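Tyrosine recombinase XerH (PDB 5JJV) catalyses site-specific cutting and rejoining of DNA molecules through a tyrosine-based recombinase mechanism and takes part in chromosome segregation. Local coordinates at residues 201-206 / 252-257; 209-214 / 247-252; 219-224 / 274-279. All coordinates share one frame; numbering follows the deposited sequence.

Contact 1 (201-206 / 252-257); sequences NRLLIK and FHIESL
Lys206 NZ, at the end of the side chain that passes Leu257, is held by two groups. It donates to a water 2.9 Å from NZ, and it forms a salt bridge with Asp189. The water lies 3.1 Å from His253 O and donates to it, so the amino group reaches the backbone of 252-257 through one solvent molecule. Beyond CG the lysine chain is extended and crosses Leu257 at about a right angle, with Lys206 CD 4.1 Å from Leu257 CD2. A long aliphatic stem with a charged tip suits this boundary, because methylenes can lie on the leucine while the ammonium reaches Asp189 and water.

Arg202, one helical turn earlier, shares the carboxylate: Asp189 OD1 pairs with Arg202 NH1 and OD2 with the lysine. Its chain bends at chi3 and sets one guanidinium face against Leu257, whose CD1 is 3.6 Å from Arg202 NH2 and offset toward the periphery of the group. Guanidinium faces make poor hydrogen-bond acceptors, so a methyl is a fitting neighbour there.

Leu257 buries the most surface here. With its CG anti to the backbone N (chi1 -169°), it extends toward helix 198-211, bringing CD2 to 3.5 Å from Leu203 N, while Leu257 CG sits 3.9 Å from Leu203 CB. At the other end of the contact the methyl Leu203 CD1 meets Ile254 CB at 3.7 Å, the two side chains crossing at about a right angle. Ile254 occupies the N-cap position of helix 255-265 and turns its hydrocarbon inward. Leucine-rich packing of helix 198-211 against the start of helix 255-265, flanked by the Arg202 and Lys206 pair on Asp189, forms part of the hydrophobic core of the tyrosine recombinase catalytic domain.

Contact 2 (209-214 / 247-252); sequences VFTGMR and VMLKAF. With nucleotides of chain C.
Leu249 places its CG anti to its own nitrogen (chi1 169°), which carries CD1 from the strand to Phe210, while the phenylalanine, with CG beside its nitrogen (chi1 -70°), leads its ring off to one side. Leu249 CD1 therefore meets the root of the side chain, 3.6 Å from Phe210 CB, and comes at the ring obliquely. Beside it, Thr211 CG2 lies 4.1 Å from Leu249 CB.

Threonine serves two needs here. Its methyl faces the leucine, and its OG1 is satisfied by the backbone: it accepts from Met213 N at 3.2 Å, an ST turn, and also bonds to Ile207 O. Gly212 then ends helix 198-211 with a positive phi of 78°, a conformation that glycine adopts readily. In the tyrosine recombinase catalytic domain this turn follows a helix packed on a three-stranded antiparallel sheet and leads to the first arginine of the active site, predicted here to be Arg214.

The flexible thioether of Met213 bends back, so that its CE comes 4.4 Å from Val247 CG2. A water spans the segments too, donating to both Phe210 O and Met248 O. Trp360 NE1 of the second subunit also bonds to Phe210 O.

The extended chain of Arg214 reaches the DNA. Its NE donates almost straight to OP1 of DC13 of chain C, 3.1 Å away and in the guanidinium plane, whereas the bond from NH2 to OP2 of that phosphate is weak. A salt bridge from NH1 to Glu217 probably helps hold the guanidinium in place.

Contact 3 (219-224 / 274-279); sequences LQLKIK and LLFCNQ. With nucleotides of chain C.
Lys222 bends round the end of Leu274. Its CB points away from segment 274-279, but CG lies beside the backbone N (chi1 -84°) and the chain folds again at chi2 (70°), so the rest of it returns across the leucine. Lys222 CD lies 4.1 Å from Leu274 CD2. Lys222 CE and Lys222 NZ are each 3.7 Å from the same methyl, Leu274 CD2. Lys222 NZ goes on to donate to Gln220 O at 3.2 Å, tilted out of the carbonyl plane. A lysine fits because its methylenes cover the leucine while its ammonium satisfies a carbonyl of its own loop.

The backbones meet at the same place. Leu275 N donates to Leu221 O at 2.8 Å, nearly straight (173°), and Lys222 pairs with Leu274 in a single beta bridge. In the tyrosine recombinase catalytic domain this ties the loop after helix 215-219, which leads into the three-stranded sheet, to the loop before helix 286-299. Farther along, where the chains diverge, water takes over: one water accepts from Phe276 N, 2.8 Å from that nitrogen, and probably donates to Leu221 O, and a second donates to Leu219 O and, weakly, to Phe276 O.

Leu221 packs through its CD1 on the edge of the Phe276 ring, near its plane, while Leu275 CG lies over the centre of one ring face. Leu275 CD1 touches Ile223 CG1, the two side chains crossing at about a right angle.

Past these, segment 274-279 reaches the DNA backbone. Asn278 ND2 donates to OP1 of DT4 of chain C at 2.6 Å, its OD1 meanwhile taking Ser282 N, and Gln279 N donates to OP1 of DG3 of chain C at 2.7 Å.

All three contacts belong to the tyrosine recombinase catalytic domain. Centres of contacts 1 and 2 are about 10 Å apart, those of 1 and 3 about 14 Å, and those of 2 and 3 about 16 Å. Contacts 1 and 2 both use helix 198-211, and the chain passes from strand 244-250 of contact 2 through Phe252 into helix 255-265 of contact 1. Contact 2 falls within the chain span of contact 1, whereas contact 3 crosses both in sequence. Phe276 packs on Leu203 and Leu204, and Leu221 on Met213, so packing links the turn just before the predicted catalytic Arg214 with the loop that holds DNA phosphates in contact 3.

Contact 1 (201-206 / 252-257)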
loop_
_atom_site.group_PDB
_atom_site.type_symbol
_atom_site.label_atom_id
_atom_site.label_comp_id
_atom_site.label_asym_id
_atom_site.label_seq_id
_atom_site.Cartn_x
_atom_site.Cartn_y
_atom_site.Cartn_z
ATOM N N ASN B 201 29.118 1.929 29.612
ATOM C CA ASN B 201 27.747 1.507 29.882
ATOM C C ASN B 201 26.768 2.672 29.985
ATOM O O ASN B 201 25.637 2.581 29.506
ATOM C CB ASN B 201 27.695 0.675 31.165
ATOM C CG ASN B 201 28.389 -0.665 31.018
ATOM O OD1 ASN B 201 29.144 -0.886 30.071
ATOM N ND2 ASN B 201 28.136 -1.568 31.958
ATOM N N ARG B 202 27.199 3.763 30.610
ATOM C CA ARG B 202 26.349 4.941 30.735
ATOM C C ARG B 202 26.042 5.543 29.366
ATOM O O ARG B 202 24.905 5.923 29.089
ATOM C CB ARG B 202 26.999 5.991 31.638
ATOM C CG ARG B 202 26.896 5.684 33.123
ATOM C CD ARG B 202 27.246 6.904 33.954
ATOM N NE ARG B 202 28.629 7.322 33.752
ATOM C CZ ARG B 202 29.062 8.569 33.910
ATOM N NH1 ARG B 202 28.215 9.525 34.265
ATOM N NH2 ARG B 202 30.340 8.860 33.707
ATOM N N LEU B 203 27.061 5.621 28.515
ATOM C CA LEU B 203 26.895 6.160 27.171
ATOM C C LEU B 203 25.938 5.304 26.354
ATOM O O LEU B 203 25.081 5.822 25.640
ATOM C CB LEU B 203 28.246 6.259 26.463
ATOM C CG LEU B 203 28.230 6.868 25.060
ATOM C CD1 LEU B 203 27.692 8.289 25.099
ATOM C CD2 LEU B 203 29.620 6.834 24.448
ATOM N N LEU B 204 26.093 3.989 26.471
ATOM C CA LEU B 204 25.257 3.036 25.750
ATOM C C LEU B 204 23.778 3.211 26.075
ATOM O O LEU B 204 22.955 3.406 25.180
ATOM C CB LEU B 204 25.696 1.606 26.072
ATOM C CG LEU B 204 24.806 0.474 25.561
ATOM C CD1 LEU B 204 24.697 0.516 24.047
ATOM C CD2 LEU B 204 25.348 -0.867 26.026
ATOM N N ILE B 205 23.452 3.145 27.361
ATOM C CA ILE B 205 22.069 3.231 27.813
ATOM C C ILE B 205 21.452 4.595 27.504
ATOM O O ILE B 205 20.300 4.674 27.076
ATOM C CB ILE B 205 21.966 2.938 29.325
ATOM C CG1 ILE B 205 22.424 1.507 29.609
ATOM C CG2 ILE B 205 20.547 3.146 29.827
ATOM C CD1 ILE B 205 22.255 1.080 31.049
ATOM N N LYS B 206 22.223 5.661 27.704
ATOM C CA LYS B 206 21.728 7.013 27.454
ATOM C C LYS B 206 21.372 7.229 25.984
ATOM O O LYS B 206 20.352 7.848 25.674
ATOM C CB LYS B 206 22.753 8.058 27.905
ATOM C CG LYS B 206 22.749 8.317 29.404
ATOM C CD LYS B 206 23.495 9.598 29.760
ATOM C CE LYS B 206 23.273 9.981 31.219
ATOM N NZ LYS B 206 23.927 11.276 31.573
ATOM N N PHE B 252 24.941 17.769 23.380
ATOM C CA PHE B 252 25.168 18.165 24.769
ATOM C C PHE B 252 24.707 17.092 25.755
ATOM O O PHE B 252 25.062 17.129 26.933
ATOM C CB PHE B 252 24.481 19.506 25.076
ATOM C CG PHE B 252 22.977 19.434 25.153
ATOM C CD1 PHE B 252 22.342 19.152 26.354
ATOM C CD2 PHE B 252 22.197 19.680 24.033
ATOM C CE1 PHE B 252 20.964 19.096 26.434
ATOM C CE2 PHE B 252 20.816 19.627 24.108
ATOM C CZ PHE B 252 20.200 19.334 25.310
ATOM N N HIS B 253 23.926 16.134 25.268
ATOM C CA HIS B 253 23.461 15.029 26.099
ATOM C C HIS B 253 24.574 14.031 26.413
ATOM O O HIS B 253 24.555 13.386 27.461
ATOM C CB HIS B 253 22.297 14.304 25.419
ATOM C CG HIS B 253 20.997 15.043 25.489
ATOM N ND1 HIS B 253 20.151 15.166 24.408
ATOM C CD2 HIS B 253 20.392 15.689 26.515
ATOM C CE1 HIS B 253 19.086 15.862 24.762
ATOM N NE2 HIS B 253 19.206 16.191 26.035
ATOM N N ILE B 254 25.540 13.904 25.506
ATOM C CA ILE B 254 26.543 12.846 25.613
ATOM C C ILE B 254 27.980 13.280 25.325
ATOM O O ILE B 254 28.883 12.443 25.339
ATOM C CB ILE B 254 26.232 11.682 24.646
ATOM C CG1 ILE B 254 26.271 12.178 23.199
ATOM C CG2 ILE B 254 24.889 11.043 24.970
ATOM C CD1 ILE B 254 26.261 11.070 22.170
ATOM N N GLU B 255 28.196 14.566 25.063
ATOM C CA GLU B 255 29.502 15.036 24.590
ATOM C C GLU B 255 30.654 14.683 25.529
ATOM O O GLU B 255 31.665 14.128 25.098
ATOM C CB GLU B 255 29.486 16.549 24.366
ATOM C CG GLU B 255 30.799 17.074 23.795
ATOM C CD GLU B 255 30.879 18.588 23.785
ATOM O OE1 GLU B 255 29.820 19.245 23.698
ATOM O OE2 GLU B 255 32.006 19.119 23.868
ATOM N N SER B 256 30.502 15.011 26.808
ATOM C CA SER B 256 31.542 14.724 27.790
ATOM C C SER B 256 31.683 13.223 28.027
ATOM O O SER B 256 32.778 12.724 28.282
ATOM C CB SER B 256 31.245 15.438 29.111
ATOM O OG SER B 256 31.369 16.844 28.973
ATOM N N LEU B 257 30.568 12.508 27.930
ATOM C CA LEU B 257 30.561 11.071 28.168
ATOM C C LEU B 257 31.148 10.309 26.983
ATOM O O LEU B 257 31.843 9.308 27.159
ATOM C CB LEU B 257 29.140 10.590 28.459
ATOM C CG LEU B 257 28.988 9.164 28.981
ATOM C CD1 LEU B 257 29.960 8.909 30.122
ATOM C CD2 LEU B 257 27.557 8.927 29.435
HETATM O O HOH W 1 22.539 13.084 29.831
#

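Contact 2 (209-214 / 247-252)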
loop_
_atom_site.group_PDB
_atom_site.type_symbol
_atom_site.label_atom_id
_atom_site.label_comp_id
_atom_site.label_asym_id
_atom_site.label_seq_id
_atom_site.Cartn_x
_atom_site.Cartn_y
_atom_site.Cartn_z
ATOM N N VAL B 209 18.099 5.656 25.404
ATOM C CA VAL B 209 17.024 6.458 25.975
ATOM C C VAL B 209 16.637 7.628 25.074
ATOM O O VAL B 209 15.462 7.820 24.763
ATOM C CB VAL B 209 17.411 7.008 27.365
ATOM C CG1 VAL B 209 16.381 8.022 27.850
ATOM C CG2 VAL B 209 17.565 5.872 28.365
ATOM N N PHE B 210 17.631 8.400 24.645
ATOM C CA PHE B 210 17.372 9.640 23.920
ATOM C C PHE B 210 16.962 9.442 22.460
ATOM O O PHE B 210 16.520 10.392 21.814
ATOM C CB PHE B 210 18.604 10.550 23.972
ATOM C CG PHE B 210 18.883 11.121 25.334
ATOM C CD1 PHE B 210 17.955 11.934 25.962
ATOM C CD2 PHE B 210 20.082 10.863 25.976
ATOM C CE1 PHE B 210 18.212 12.468 27.210
ATOM C CE2 PHE B 210 20.345 11.391 27.226
ATOM C CZ PHE B 210 19.408 12.196 27.843
ATOM N N THR B 211 17.104 8.230 21.932
ATOM C CA THR B 211 16.801 8.004 20.518
ATOM C C THR B 211 15.694 6.974 20.285
ATOM O O THR B 211 15.087 6.947 19.214
ATOM C CB THR B 211 18.052 7.548 19.740
ATOM O OG1 THR B 211 18.443 6.242 20.177
ATOM C CG2 THR B 211 19.204 8.527 19.946
ATOM N N GLY B 212 15.435 6.131 21.283
ATOM C CA GLY B 212 14.438 5.078 21.161
ATOM C C GLY B 212 14.962 3.898 20.364
ATOM O O GLY B 212 14.203 3.062 19.871
ATOM N N MET B 213 16.283 3.848 20.244
ATOM C CA MET B 213 16.985 2.819 19.493
ATOM C C MET B 213 16.725 1.422 20.058
ATOM O O MET B 213 16.682 1.241 21.276
ATOM C CB MET B 213 18.483 3.128 19.511
ATOM C CG MET B 213 19.278 2.538 18.378
ATOM S SD MET B 213 20.988 3.108 18.423
ATOM C CE MET B 213 20.770 4.878 18.255
ATOM N N ARG B 214 16.548 0.440 19.177
ATOM C CA ARG B 214 16.418 -0.951 19.605
ATOM C C ARG B 214 17.724 -1.443 20.223
ATOM O O ARG B 214 18.773 -0.821 20.049
ATOM C CB ARG B 214 16.026 -1.857 18.436
ATOM C CG ARG B 214 14.609 -1.666 17.911
ATOM C CD ARG B 214 14.266 -2.767 16.915
ATOM N NE ARG B 214 12.945 -2.608 16.312
ATOM C CZ ARG B 214 12.712 -1.921 15.199
ATOM N NH1 ARG B 214 13.713 -1.319 14.569
ATOM N NH2 ARG B 214 11.480 -1.833 14.714
ATOM N N VAL B 247 18.493 8.868 12.776
ATOM C CA VAL B 247 17.973 9.482 13.991
ATOM C C VAL B 247 18.928 10.567 14.473
ATOM O O VAL B 247 20.130 10.509 14.208
ATOM C CB VAL B 247 17.753 8.444 15.113
ATOM C CG1 VAL B 247 16.785 7.358 14.656
ATOM C CG2 VAL B 247 19.077 7.842 15.552
ATOM N N MET B 248 18.392 11.559 15.173
ATOM C CA MET B 248 19.210 12.669 15.642
ATOM C C MET B 248 19.330 12.683 17.161
ATOM O O MET B 248 18.363 12.439 17.879
ATOM C CB MET B 248 18.645 14.002 15.149
ATOM C CG MET B 248 19.407 15.218 15.654
ATOM S SD MET B 248 18.932 16.735 14.812
ATOM C CE MET B 248 19.505 16.380 13.153
ATOM N N LEU B 249 20.537 12.968 17.635
ATOM C CA LEU B 249 20.810 13.066 19.059
ATOM C C LEU B 249 21.615 14.330 19.344
ATOM O O LEU B 249 22.719 14.500 18.827
ATOM C CB LEU B 249 21.557 11.821 19.542
ATOM C CG LEU B 249 22.154 11.831 20.949
ATOM C CD1 LEU B 249 21.100 12.173 21.988
ATOM C CD2 LEU B 249 22.784 10.481 21.250
ATOM N N LYS B 250 21.052 15.222 20.153
ATOM C CA LYS B 250 21.738 16.458 20.513
ATOM C C LYS B 250 23.030 16.151 21.260
ATOM O O LYS B 250 23.053 15.327 22.173
ATOM C CB LYS B 250 20.834 17.358 21.356
ATOM C CG LYS B 250 19.673 17.961 20.584
ATOM C CD LYS B 250 20.163 18.658 19.324
ATOM C CE LYS B 250 19.055 19.460 18.664
ATOM N NZ LYS B 250 18.641 20.624 19.493
ATOM N N ALA B 251 24.104 16.825 20.862
ATOM C CA ALA B 251 25.440 16.505 21.349
ATOM C C ALA B 251 25.620 16.756 22.845
ATOM O O ALA B 251 26.362 16.033 23.508
ATOM C CB ALA B 251 26.478 17.291 20.562
ATOM N N PHE B 252 24.941 17.769 23.380
ATOM C CA PHE B 252 25.168 18.165 24.769
ATOM C C PHE B 252 24.707 17.092 25.755
ATOM O O PHE B 252 25.062 17.129 26.933
ATOM C CB PHE B 252 24.481 19.506 25.076
ATOM C CG PHE B 252 22.977 19.434 25.153
ATOM C CD1 PHE B 252 22.342 19.152 26.354
ATOM C CD2 PHE B 252 22.197 19.680 24.033
ATOM C CE1 PHE B 252 20.964 19.096 26.434
ATOM C CE2 PHE B 252 20.816 19.627 24.108
ATOM C CZ PHE B 252 20.200 19.334 25.310
ATOM P P DC C 13 9.360 -2.707 17.787
ATOM O OP1 DC C 13 10.492 -3.669 17.898
ATOM O OP2 DC C 13 9.464 -1.541 16.865
HETATM O O HOH W 2 17.034 12.447 20.433
#

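Contact 3 (219-224 / 274-279)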
loop_
_atom_site.group_PDB
_atom_site.type_symbol
_atom_site.label_atom_id
_atom_site.label_comp_id
_atom_site.label_asym_id
_atom_site.label_seq_id
_atom_site.Cartn_x
_atom_site.Cartn_y
_atom_site.Cartn_z
ATOM N N LEU B 219 23.812 -1.896 20.110
ATOM C CA LEU B 219 24.995 -2.718 20.338
ATOM C C LEU B 219 25.871 -2.847 19.092
ATOM O O LEU B 219 27.041 -3.219 19.186
ATOM C CB LEU B 219 24.583 -4.109 20.827
ATOM C CG LEU B 219 23.797 -4.172 22.139
ATOM C CD1 LEU B 219 23.293 -5.584 22.393
ATOM C CD2 LEU B 219 24.650 -3.689 23.299
ATOM N N GLN B 220 25.305 -2.537 17.930
ATOM C CA GLN B 220 26.031 -2.674 16.671
ATOM C C GLN B 220 26.406 -1.324 16.072
ATOM O O GLN B 220 26.710 -1.226 14.883
ATOM C CB GLN B 220 25.205 -3.476 15.663
ATOM C CG GLN B 220 24.854 -4.881 16.121
ATOM C CD GLN B 220 26.074 -5.758 16.310
ATOM O OE1 GLN B 220 27.120 -5.527 15.704
ATOM N NE2 GLN B 220 25.945 -6.774 17.156
ATOM N N LEU B 221 26.387 -0.281 16.894
ATOM C CA LEU B 221 26.733 1.053 16.424
ATOM C C LEU B 221 28.210 1.159 16.062
ATOM O O LEU B 221 29.081 0.754 16.831
ATOM C CB LEU B 221 26.384 2.104 17.479
ATOM C CG LEU B 221 24.911 2.494 17.607
ATOM C CD1 LEU B 221 24.739 3.557 18.680
ATOM C CD2 LEU B 221 24.374 2.984 16.272
ATOM N N LYS B 222 28.480 1.700 14.881
ATOM C CA LYS B 222 29.843 2.024 14.481
ATOM C C LYS B 222 30.076 3.519 14.652
ATOM O O LYS B 222 29.127 4.301 14.661
ATOM C CB LYS B 222 30.108 1.604 13.032
ATOM C CG LYS B 222 30.512 0.148 12.855
ATOM C CD LYS B 222 29.360 -0.807 13.122
ATOM C CE LYS B 222 29.794 -2.254 12.957
ATOM N NZ LYS B 222 28.682 -3.204 13.238
ATOM N N ILE B 223 31.335 3.915 14.794
ATOM C CA ILE B 223 31.670 5.328 14.937
ATOM C C ILE B 223 31.358 6.074 13.641
ATOM O O ILE B 223 30.975 7.246 13.659
ATOM C CB ILE B 223 33.151 5.523 15.317
ATOM C CG1 ILE B 223 33.455 4.803 16.630
ATOM C CG2 ILE B 223 33.489 7.001 15.444
ATOM C CD1 ILE B 223 34.809 5.134 17.205
ATOM N N LYS B 224 31.497 5.376 12.520
ATOM C CA LYS B 224 31.209 5.954 11.212
ATOM C C LYS B 224 29.713 6.201 11.014
ATOM O O LYS B 224 29.308 6.851 10.050
ATOM C CB LYS B 224 31.741 5.046 10.103
ATOM N N LEU B 274 33.449 -0.744 15.987
ATOM C CA LEU B 274 32.332 -0.685 16.922
ATOM C C LEU B 274 32.515 0.438 17.931
ATOM O O LEU B 274 33.622 0.682 18.408
ATOM C CB LEU B 274 32.174 -2.018 17.655
ATOM C CG LEU B 274 31.560 -3.174 16.869
ATOM C CD1 LEU B 274 31.751 -4.483 17.618
ATOM C CD2 LEU B 274 30.083 -2.915 16.613
ATOM N N LEU B 275 31.425 1.125 18.251
ATOM C CA LEU B 275 31.460 2.157 19.276
ATOM C C LEU B 275 31.565 1.518 20.656
ATOM O O LEU B 275 32.384 1.927 21.479
ATOM C CB LEU B 275 30.221 3.049 19.192
ATOM C CG LEU B 275 30.125 4.152 20.247
ATOM C CD1 LEU B 275 31.381 5.009 20.244
ATOM C CD2 LEU B 275 28.890 5.010 20.015
ATOM N N PHE B 276 30.734 0.508 20.898
ATOM C CA PHE B 276 30.748 -0.211 22.167
ATOM C C PHE B 276 31.271 -1.628 21.977
ATOM O O PHE B 276 30.967 -2.279 20.976
ATOM C CB PHE B 276 29.349 -0.247 22.784
ATOM C CG PHE B 276 28.701 1.102 22.892
ATOM C CD1 PHE B 276 29.087 1.994 23.878
ATOM C CD2 PHE B 276 27.704 1.477 22.009
ATOM C CE1 PHE B 276 28.492 3.237 23.978
ATOM C CE2 PHE B 276 27.104 2.718 22.104
ATOM C CZ PHE B 276 27.500 3.601 23.089
ATOM N N CYS B 277 32.055 -2.102 22.938
ATOM C CA CYS B 277 32.612 -3.447 22.871
ATOM C C CYS B 277 33.034 -3.950 24.245
ATOM O O CYS B 277 33.211 -3.165 25.177
ATOM C CB CYS B 277 33.806 -3.486 21.913
ATOM S SG CYS B 277 35.239 -2.519 22.453
ATOM N N ASN B 278 33.189 -5.265 24.366
ATOM C CA ASN B 278 33.725 -5.858 25.582
ATOM C C ASN B 278 35.246 -5.781 25.572
ATOM O O ASN B 278 35.833 -5.162 24.685
ATOM C CB ASN B 278 33.254 -7.308 25.735
ATOM C CG ASN B 278 33.488 -8.140 24.486
ATOM O OD1 ASN B 278 34.494 -7.985 23.796
ATOM N ND2 ASN B 278 32.548 -9.032 24.187
ATOM N N GLN B 279 35.884 -6.412 26.553
ATOM C CA GLN B 279 37.340 -6.381 26.652
ATOM C C GLN B 279 38.005 -7.165 25.522
ATOM O O GLN B 279 39.191 -6.985 25.248
ATOM C CB GLN B 279 37.796 -6.924 28.008
ATOM C CG GLN B 279 37.564 -5.963 29.163
ATOM C CD GLN B 279 37.883 -6.578 30.511
ATOM O OE1 GLN B 279 38.394 -7.695 30.591
ATOM N NE2 GLN B 279 37.580 -5.851 31.580
ATOM P P DG C 3 33.380 -6.044 29.774
ATOM O OP1 DG C 3 34.484 -6.319 28.835
ATOM O OP2 DG C 3 33.240 -4.702 30.376
ATOM O "O5'" DG C 3 32.015 -6.416 29.016
ATOM C "C5'" DG C 3 30.993 -7.160 29.668
ATOM C "C4'" DG C 3 31.207 -8.651 29.478
ATOM O "O4'" DG C 3 31.130 -9.302 30.756
ATOM C "C3'" DG C 3 30.168 -9.357 28.631
ATOM O "O3'" DG C 3 30.526 -9.269 27.255
ATOM C "C2'" DG C 3 30.255 -10.800 29.137
ATOM C "C1'" DG C 3 30.747 -10.647 30.581
ATOM N N9 DG C 3 29.739 -10.978 31.583
ATOM C C8 DG C 3 28.974 -10.098 32.310
ATOM N N7 DG C 3 28.154 -10.683 33.136
ATOM C C5 DG C 3 28.390 -12.040 32.946
ATOM C C6 DG C 3 27.795 -13.163 33.565
ATOM O O6 DG C 3 26.912 -13.184 34.435
ATOM N N1 DG C 3 28.324 -14.357 33.081
ATOM C C2 DG C 3 29.303 -14.450 32.120
ATOM N N2 DG C 3 29.686 -15.689 31.780
ATOM N N3 DG C 3 29.867 -13.404 31.532
ATOM C C4 DG C 3 29.363 -12.236 31.993
ATOM P P DT C 4 29.477 -9.691 26.109
ATOM O OP1 DT C 4 29.999 -9.207 24.812
ATOM O OP2 DT C 4 28.128 -9.275 26.553
ATOM O "O5'" DT C 4 29.515 -11.292 26.113
ATOM C "C5'" DT C 4 30.723 -11.984 25.833
ATOM C "C4'" DT C 4 30.556 -13.465 26.107
ATOM O "O4'" DT C 4 30.099 -13.639 27.458
ATOM C "C3'" DT C 4 29.529 -14.151 25.218
ATOM O "O3'" DT C 4 30.201 -14.847 24.167
ATOM C "C2'" DT C 4 28.778 -15.119 26.145
ATOM C "C1'" DT C 4 29.253 -14.761 27.553
ATOM N N1 DT C 4 28.143 -14.427 28.495
ATOM C C2 DT C 4 27.482 -15.441 29.148
ATOM O O2 DT C 4 27.748 -16.618 28.999
ATOM N N3 DT C 4 26.487 -15.022 29.990
ATOM C C4 DT C 4 26.095 -13.718 30.241
ATOM O O4 DT C 4 25.185 -13.443 31.019
ATOM C C5 DT C 4 26.831 -12.705 29.523
ATOM C C7 DT C 4 26.499 -11.253 29.711
ATOM C C6 DT C 4 27.806 -13.104 28.694
HETATM O O HOH W 3 28.728 -0.526 19.270
HETATM O O HOH W 4 28.579 -3.261 21.678
#